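Local atomic coordinates of methyltransferase (Pyrococcus horikoshii, PDB entry 1IXK), a protein that probably methylates cytosine bases of RNA at carbon 5, drawing the methyl group from S-adenosyl-L-methionine, as its relatives in the RsmB/NOP family do. Residues Phe47-Thr51 / Leu52-Val56; Lys71-Pro74 / Trp75-Glu78. One frame throughout, in Å; residues are numbered along the deposited sequence.

Contact 1 of 2, residues Phe47-Thr51 / Leu52-Val56; sequences FRVNT and LKISV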
loop_
_atom_site.group_PDB
_atom_site.type_symbol
_atom_site.label_atom_id
_atom_site.label_comp_id
_atom_site.label_asym_id
_atom_site.label_seq_id
_atom_site.Cartn_x
_atom_site.Cartn_y
_atom_site.Cartn_z
ATOM N N PHE A 47 -3.655 11.449 -8.357
ATOM C CA PHE A 47 -3.665 12.357 -7.219
ATOM C C PHE A 47 -4.840 12.077 -6.300
ATOM O O PHE A 47 -5.833 11.479 -6.702
ATOM C CB PHE A 47 -3.705 13.819 -7.699
ATOM C CG PHE A 47 -4.965 14.188 -8.435
ATOM C CD1 PHE A 47 -6.120 14.536 -7.739
ATOM C CD2 PHE A 47 -5.006 14.155 -9.825
ATOM C CE1 PHE A 47 -7.296 14.843 -8.417
ATOM C CE2 PHE A 47 -6.183 14.462 -10.515
ATOM C CZ PHE A 47 -7.329 14.805 -9.810
ATOM N N ARG A 48 -4.708 12.534 -5.062
ATOM C CA ARG A 48 -5.728 12.360 -4.044
ATOM C C ARG A 48 -6.185 13.738 -3.593
ATOM O O ARG A 48 -5.366 14.605 -3.312
ATOM C CB ARG A 48 -5.133 11.604 -2.858
ATOM C CG ARG A 48 -6.037 11.471 -1.649
ATOM C CD ARG A 48 -5.224 10.993 -0.456
ATOM N NE ARG A 48 -4.675 12.091 0.333
ATOM C CZ ARG A 48 -3.460 12.098 0.874
ATOM N NH1 ARG A 48 -3.063 13.140 1.588
ATOM N NH2 ARG A 48 -2.627 11.080 0.680
ATOM N N VAL A 49 -7.494 13.943 -3.535
ATOM C CA VAL A 49 -8.023 15.229 -3.089
ATOM C C VAL A 49 -7.866 15.310 -1.571
ATOM O O VAL A 49 -8.244 14.377 -0.859
ATOM C CB VAL A 49 -9.521 15.365 -3.413
ATOM C CG1 VAL A 49 -10.051 16.677 -2.851
ATOM C CG2 VAL A 49 -9.743 15.285 -4.923
ATOM N N ASN A 50 -7.310 16.413 -1.081
ATOM C CA ASN A 50 -7.149 16.588 0.356
ATOM C C ASN A 50 -8.436 17.200 0.894
ATOM O O ASN A 50 -8.630 18.419 0.864
ATOM C CB ASN A 50 -5.956 17.493 0.667
ATOM C CG ASN A 50 -5.821 17.783 2.149
ATOM O OD1 ASN A 50 -6.397 17.085 2.984
ATOM N ND2 ASN A 50 -5.053 18.810 2.484
ATOM N N THR A 51 -9.320 16.337 1.382
ATOM C CA THR A 51 -10.604 16.778 1.901
ATOM C C THR A 51 -10.503 17.580 3.192
ATOM O O THR A 51 -11.510 18.061 3.711
ATOM C CB THR A 51 -11.549 15.586 2.088
ATOM O OG1 THR A 51 -10.961 14.631 2.979
ATOM C CG2 THR A 51 -11.812 14.928 0.741
ATOM N N LEU A 52 -9.289 17.727 3.713
ATOM C CA LEU A 52 -9.097 18.525 4.915
ATOM C C LEU A 52 -9.182 19.986 4.490
ATOM O O LEU A 52 -9.453 20.864 5.308
ATOM C CB LEU A 52 -7.724 18.270 5.542
ATOM C CG LEU A 52 -7.519 17.009 6.386
ATOM C CD1 LEU A 52 -6.097 16.986 6.902
ATOM C CD2 LEU A 52 -8.506 16.992 7.550
ATOM N N LYS A 53 -8.958 20.233 3.198
ATOM C CA LYS A 53 -8.989 21.590 2.663
ATOM C C LYS A 53 -10.029 21.876 1.587
ATOM O O LYS A 53 -10.348 23.036 1.334
ATOM C CB LYS A 53 -7.610 21.964 2.123
ATOM C CG LYS A 53 -6.545 22.124 3.186
ATOM C CD LYS A 53 -5.299 22.767 2.603
ATOM C CE LYS A 53 -4.336 23.194 3.693
ATOM N NZ LYS A 53 -3.230 24.009 3.136
ATOM N N ILE A 54 -10.561 20.837 0.948
ATOM C CA ILE A 54 -11.551 21.044 -0.105
ATOM C C ILE A 54 -12.303 19.764 -0.452
ATOM O O ILE A 54 -11.750 18.666 -0.363
ATOM C CB ILE A 54 -10.871 21.594 -1.381
ATOM C CG1 ILE A 54 -11.924 21.924 -2.440
ATOM C CG2 ILE A 54 -9.869 20.577 -1.915
ATOM C CD1 ILE A 54 -11.350 22.540 -3.696
ATOM N N SER A 55 -13.566 19.905 -0.848
ATOM C CA SER A 55 -14.375 18.749 -1.206
ATOM C C SER A 55 -13.895 18.186 -2.537
ATOM O O SER A 55 -13.235 18.877 -3.312
ATOM C CB SER A 55 -15.853 19.136 -1.325
ATOM O OG SER A 55 -16.093 19.913 -2.486
ATOM N N VAL A 56 -14.226 16.925 -2.792
ATOM C CA VAL A 56 -13.840 16.273 -4.033
ATOM C C VAL A 56 -14.563 16.940 -5.199
ATOM O O VAL A 56 -13.968 17.197 -6.247
ATOM C CB VAL A 56 -14.196 14.770 -4.002
ATOM C CG1 VAL A 56 -13.919 14.135 -5.356
ATOM C CG2 VAL A 56 -13.386 14.074 -2.917
#

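Contact 2 of 2, residues Lys71-Pro74 / Trp75-Glu78; sequences KRVP and WAKE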
loop_
_atom_site.group_PDB
_atom_site.type_symbol
_atom_site.label_atom_id
_atom_site.label_comp_id
_atom_site.label_asym_id
_atom_site.label_seq_id
_atom_site.Cartn_x
_atom_site.Cartn_y
_atom_site.Cartn_z
ATOM N N LYS A 71 -9.705 9.935 -14.358
ATOM C CA LYS A 71 -10.655 8.868 -14.047
ATOM C C LYS A 71 -10.531 8.514 -12.568
ATOM O O LYS A 71 -9.469 8.661 -11.973
ATOM C CB LYS A 71 -10.356 7.617 -14.870
ATOM C CG LYS A 71 -10.355 7.816 -16.368
ATOM C CD LYS A 71 -9.971 6.520 -17.066
ATOM C CE LYS A 71 -8.608 6.023 -16.590
ATOM N NZ LYS A 71 -8.213 4.740 -17.236
ATOM N N ARG A 72 -11.616 8.030 -11.985
ATOM C CA ARG A 72 -11.605 7.671 -10.574
ATOM C C ARG A 72 -10.795 6.416 -10.283
ATOM O O ARG A 72 -10.700 5.516 -11.115
ATOM C CB ARG A 72 -13.038 7.452 -10.085
ATOM C CG ARG A 72 -13.571 8.546 -9.177
ATOM C CD ARG A 72 -12.836 8.581 -7.841
ATOM N NE ARG A 72 -12.870 7.287 -7.159
ATOM C CZ ARG A 72 -13.983 6.662 -6.777
ATOM N NH1 ARG A 72 -15.171 7.210 -7.004
ATOM N NH2 ARG A 72 -13.906 5.488 -6.162
ATOM N N VAL A 73 -10.184 6.371 -9.104
ATOM C CA VAL A 73 -9.464 5.177 -8.699
ATOM C C VAL A 73 -10.604 4.441 -7.997
ATOM O O VAL A 73 -11.199 4.956 -7.050
ATOM C CB VAL A 73 -8.302 5.479 -7.712
ATOM C CG1 VAL A 73 -7.261 6.368 -8.387
ATOM C CG2 VAL A 73 -8.830 6.149 -6.456
ATOM N N PRO A 74 -10.941 3.239 -8.476
ATOM C CA PRO A 74 -12.020 2.406 -7.934
ATOM C C PRO A 74 -12.114 2.278 -6.413
ATOM O O PRO A 74 -13.194 2.404 -5.837
ATOM C CB PRO A 74 -11.775 1.056 -8.601
ATOM C CG PRO A 74 -11.168 1.439 -9.922
ATOM C CD PRO A 74 -10.189 2.509 -9.513
ATOM N N TRP A 75 -10.978 2.039 -5.773
ATOM C CA TRP A 75 -10.928 1.831 -4.333
ATOM C C TRP A 75 -10.748 3.050 -3.432
ATOM O O TRP A 75 -10.583 2.900 -2.221
ATOM C CB TRP A 75 -9.834 0.799 -4.034
ATOM C CG TRP A 75 -8.504 1.117 -4.677
ATOM C CD1 TRP A 75 -7.535 1.942 -4.187
ATOM C CD2 TRP A 75 -8.017 0.628 -5.933
ATOM N NE1 TRP A 75 -6.471 1.991 -5.055
ATOM C CE2 TRP A 75 -6.736 1.186 -6.132
ATOM C CE3 TRP A 75 -8.531 -0.247 -6.903
ATOM C CZ2 TRP A 75 -5.968 0.919 -7.270
ATOM C CZ3 TRP A 75 -7.765 -0.514 -8.038
ATOM C CH2 TRP A 75 -6.495 0.060 -8.206
ATOM N N ALA A 76 -10.781 4.250 -4.004
ATOM C CA ALA A 76 -10.613 5.466 -3.209
ATOM C C ALA A 76 -11.435 6.600 -3.811
ATOM O O ALA A 76 -11.139 7.077 -4.908
ATOM C CB ALA A 76 -9.142 5.851 -3.162
ATOM N N LYS A 77 -12.464 7.035 -3.092
ATOM C CA LYS A 77 -13.333 8.100 -3.588
ATOM C C LYS A 77 -12.613 9.425 -3.847
ATOM O O LYS A 77 -13.045 10.219 -4.692
ATOM C CB LYS A 77 -14.493 8.332 -2.616
ATOM C CG LYS A 77 -14.063 8.730 -1.219
ATOM C CD LYS A 77 -15.259 9.130 -0.357
ATOM C CE LYS A 77 -16.264 7.993 -0.239
ATOM N NZ LYS A 77 -15.649 6.779 0.361
ATOM N N GLU A 78 -11.524 9.662 -3.123
ATOM C CA GLU A 78 -10.749 10.894 -3.273
ATOM C C GLU A 78 -9.633 10.786 -4.318
ATOM O O GLU A 78 -8.955 11.773 -4.605
ATOM C CB GLU A 78 -10.105 11.287 -1.934
ATOM C CG GLU A 78 -11.061 11.595 -0.774
ATOM C CD GLU A 78 -11.633 10.357 -0.103
ATOM O OE1 GLU A 78 -11.080 9.249 -0.283
ATOM O OE2 GLU A 78 -12.637 10.498 0.626
#

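Contact 1 of 2, residues Phe47-Thr51 / Leu52-Val56
Asn50 accepts backbone N-H groups through both of its oxygens, and this double use shapes the loop. Its side-chain OD1 takes the N-H of Leu52 at 3.1 Å, an Asx turn in which the donor stands well above the amide plane, 61° out of it. Its backbone O takes two more. Lys53 N lies 3.0 Å from Asn50 O and 46° out of the carbonyl plane, while Ile54 N, 3.1 Å from the same Asn50 O, approaches within that plane. One carbonyl thus closes a tight turn and the wider one around it. With CG anti to the backbone N (chi1 176°), the amide of Asn50 swings beside its own carbonyl carbon, leaving OD1 near Leu52 and ND2 3.7 Å from Lys53 CG; ND2 is held by Leu166 O and Gly98 O, which fixes which way round the amide sits.

Beyond the turn the chain folds back. The Thr51 CA-H points almost straight at Ile54 O, 3.2 Å from CA to O. Val49 sends CG1 to within 4.0 Å of Ile54 CG2, and Val56 CG2 lies 4.1 Å from Thr51 CG2, the two side chains running alongside each other. Leu59 touches both Val49 and Ile54 from helix 56-65. Ser55 N-caps that helix through OG to Asp58 N. An Asx turn and a doubly accepting carbonyl therefore carry the chain of the N-terminal domain from strand 46-49 through a short loop to the N-capped helix 56-65.

Contact 2 of 2, residues Lys71-Pro74 / Trp75-Glu78
Ala76 N donates to Val73 O at 3.2 Å, the bond that closes a type I beta turn. Arg72 curls back over this turn and directs its guanidinium to the same oxygen. NE and NH2 each lie 2.9 Å from Val73 O, a side-on grip by two nitrogens on one atom, so three donors converge on a single carbonyl. Bends at chi2 and chi3 (-67° and -55°) fold the arginine chain far enough for this. A further bond from Arg72 NE to Ala76 O is short at 2.8 Å but bent and weak. Lys77 CA sits 3.5 Å above the centre of the guanidinium, covering one face.

The apolar contacts are equally local. Val73 CG2 presses on Ala76 CB at 3.3 Å, tighter than ordinary van der Waals contact. Pro74 lies alongside Trp75, its CD 4.1 Å above one face of the indole and displaced toward the rim, while Pro74 CB approaches Trp75 CE3 at 3.9 Å. Replacing Trp75 by an alanine would probably leave the Pro74 ring without its flat partner and Ala105 O without the indole N-H that it accepts.

Trp75 also stacks on Tyr109 of helix 105-114, and Val73 and Ala76 both rest on Met108 of that helix. The turn thus joins strand 69-73 to strand 79-82 while its apolar side is seated on helix 105-114, with Ala76 also reaching Tyr135 of helix 131-139.

How the contacts relate
Both contacts belong to connections of one antiparallel sheet, in which strand 79-82 lies between strands 46-49 and 69-73. Contact 1 leaves that sheet for a helix, whereas contact 2 turns from an edge strand to its neighbour. They meet directly: Val49 N is 2.8 Å from Glu78 O, probably a hydrogen bond, and the Glu78 side chain packs against Thr51 and Val56. Each is partly buried and gathers more than one donor on one backbone carbonyl. In contact 1 both donors are main-chain amides, and the side chain of the same buried asparagine accepts a third; in contact 2 an exposed arginine supplies two of the three, while the buried tryptophan faces a helix.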